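Local structure of Hpy188I (Helicobacter pylori, 3OQG) at residues N50-L56 against L119-L123. The protein is a GIY-YIG restriction endonuclease that binds and cleaves double-stranded DNA, probably by metal-assisted hydrolysis of the phosphodiester backbone. Residues are numbered along the deposited sequence; the frame is centred on the assembly and turned at random.
Sequences NNSLEKL and LQSLL
L123 packs against the turn that joins two strands, and its two methyls divide the work, as suits a branched apolar residue with no polar demands. CD1 packs 3.7 Å from CG of E54, whose side chain crosses it at about a right angle, while CD2 lies against the paired backbone of N50 and K55, 3.6 Å from K55 O. L119, one helical turn earlier, brings CD1 to 3.7 Å from L56 CG; L56 CD1 also reaches L122 CD1, and these three buried leucines form an apolar cluster.

Polar bonds flank this patch. N51 ND2 gives a nearly straight bond (170°) to L123 O, 2.8 Å away. The acceptor lies in the N51 amide plane; the short asparagine suits the close approach of turn and helix. Q120 bends at chi2 (-54°), and NE2 donates to the anti lone pair of E54 OE2 at 3.0 Å. That oxygen also accepts from V103 N, and Q120 NE2 also bonds G101 O.

The turn is type I, N51 to E54, with a G1 bulge in which E54 takes positive phi (52°). N50 OD1 accepts from L53 N, an Asx motif, and N50 ND2 bonds E57 OE2. This beta hairpin links strands 42-50 and 55-60, the latter outermost in this chain's five-stranded sheet, against helix 113-125.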
# COMPACT_ATOMS: atom_id res chain seq x y z
N ASN A 50 -0.60 9.31 -23.08
CA ASN A 50 0.30 9.09 -24.17
C ASN A 50 0.26 7.60 -24.53
O ASN A 50 1.01 6.79 -23.98
CB ASN A 50 1.70 9.56 -23.80
CG ASN A 50 2.65 9.52 -24.99
OD1 ASN A 50 2.47 8.71 -25.92
ND2 ASN A 50 3.69 10.33 -24.93
N ASN A 51 -0.65 7.24 -25.43
CA ASN A 51 -0.86 5.84 -25.79
C ASN A 51 0.36 5.16 -26.39
O ASN A 51 0.66 4.01 -26.05
CB ASN A 51 -2.09 5.69 -26.70
CG ASN A 51 -3.34 5.43 -25.91
OD1 ASN A 51 -3.58 4.29 -25.48
ND2 ASN A 51 -4.14 6.48 -25.66
N SER A 52 1.09 5.85 -27.26
CA SER A 52 2.25 5.23 -27.88
C SER A 52 3.26 4.79 -26.82
O SER A 52 3.88 3.73 -26.96
CB SER A 52 2.93 6.17 -28.87
OG SER A 52 4.03 5.51 -29.47
N LEU A 53 3.40 5.58 -25.77
CA LEU A 53 4.37 5.26 -24.72
C LEU A 53 3.74 4.57 -23.50
O LEU A 53 4.43 4.28 -22.53
CB LEU A 53 5.10 6.53 -24.28
CG LEU A 53 5.95 7.18 -25.39
CD1 LEU A 53 6.88 8.14 -24.74
CD2 LEU A 53 6.73 6.18 -26.25
N GLU A 54 2.44 4.29 -23.58
CA GLU A 54 1.67 3.57 -22.54
C GLU A 54 1.88 4.20 -21.17
O GLU A 54 2.23 3.53 -20.20
CB GLU A 54 2.00 2.08 -22.51
CG GLU A 54 0.97 1.25 -21.73
CD GLU A 54 1.26 -0.23 -21.75
OE1 GLU A 54 2.36 -0.64 -22.22
OE2 GLU A 54 0.38 -0.98 -21.31
N LYS A 55 1.67 5.51 -21.11
CA LYS A 55 1.90 6.24 -19.88
C LYS A 55 1.09 7.50 -19.88
O LYS A 55 0.61 7.96 -20.93
CB LYS A 55 3.39 6.60 -19.72
CG LYS A 55 3.86 7.69 -20.65
CD LYS A 55 5.35 7.96 -20.51
CE LYS A 55 5.78 8.44 -19.12
NZ LYS A 55 7.25 8.77 -19.03
N LEU A 56 0.99 8.09 -18.69
CA LEU A 56 0.44 9.40 -18.46
C LEU A 56 1.52 10.46 -18.23
O LEU A 56 2.42 10.27 -17.41
CB LEU A 56 -0.43 9.37 -17.23
CG LEU A 56 -1.55 8.33 -17.24
CD1 LEU A 56 -2.08 8.06 -15.83
CD2 LEU A 56 -2.64 8.77 -18.18
N LEU A 119 -4.52 3.02 -15.35
CA LEU A 119 -3.72 3.46 -16.50
C LEU A 119 -4.42 3.04 -17.81
O LEU A 119 -4.56 3.85 -18.73
CB LEU A 119 -2.34 2.86 -16.44
CG LEU A 119 -1.46 3.22 -17.65
CD1 LEU A 119 -1.18 4.70 -17.63
CD2 LEU A 119 -0.14 2.42 -17.65
N GLN A 120 -4.87 1.79 -17.88
CA GLN A 120 -5.43 1.27 -19.13
C GLN A 120 -6.74 1.98 -19.45
O GLN A 120 -7.02 2.28 -20.61
CB GLN A 120 -5.61 -0.24 -19.11
CG GLN A 120 -4.30 -1.02 -18.99
CD GLN A 120 -3.29 -0.64 -20.04
OE1 GLN A 120 -3.62 -0.48 -21.23
NE2 GLN A 120 -2.03 -0.51 -19.62
N SER A 121 -7.54 2.25 -18.41
CA SER A 121 -8.81 2.97 -18.61
C SER A 121 -8.57 4.39 -19.10
O SER A 121 -9.21 4.84 -20.05
CB SER A 121 -9.65 2.99 -17.33
OG SER A 121 -10.14 1.68 -17.03
N LEU A 122 -7.64 5.09 -18.46
CA LEU A 122 -7.32 6.46 -18.88
C LEU A 122 -6.72 6.52 -20.29
O LEU A 122 -7.02 7.44 -21.04
CB LEU A 122 -6.41 7.14 -17.85
CG LEU A 122 -6.98 7.35 -16.44
CD1 LEU A 122 -6.07 8.22 -15.57
CD2 LEU A 122 -8.41 7.87 -16.39
N LEU A 123 -5.87 5.56 -20.64
CA LEU A 123 -5.31 5.51 -21.99
C LEU A 123 -6.40 5.27 -23.04
O LEU A 123 -6.40 5.86 -24.12
CB LEU A 123 -4.21 4.41 -22.07
CG LEU A 123 -2.88 4.67 -21.36
CD1 LEU A 123 -1.94 3.45 -21.53
CD2 LEU A 123 -2.22 5.98 -21.81
O HOH W 1 -2.16 -0.46 -23.52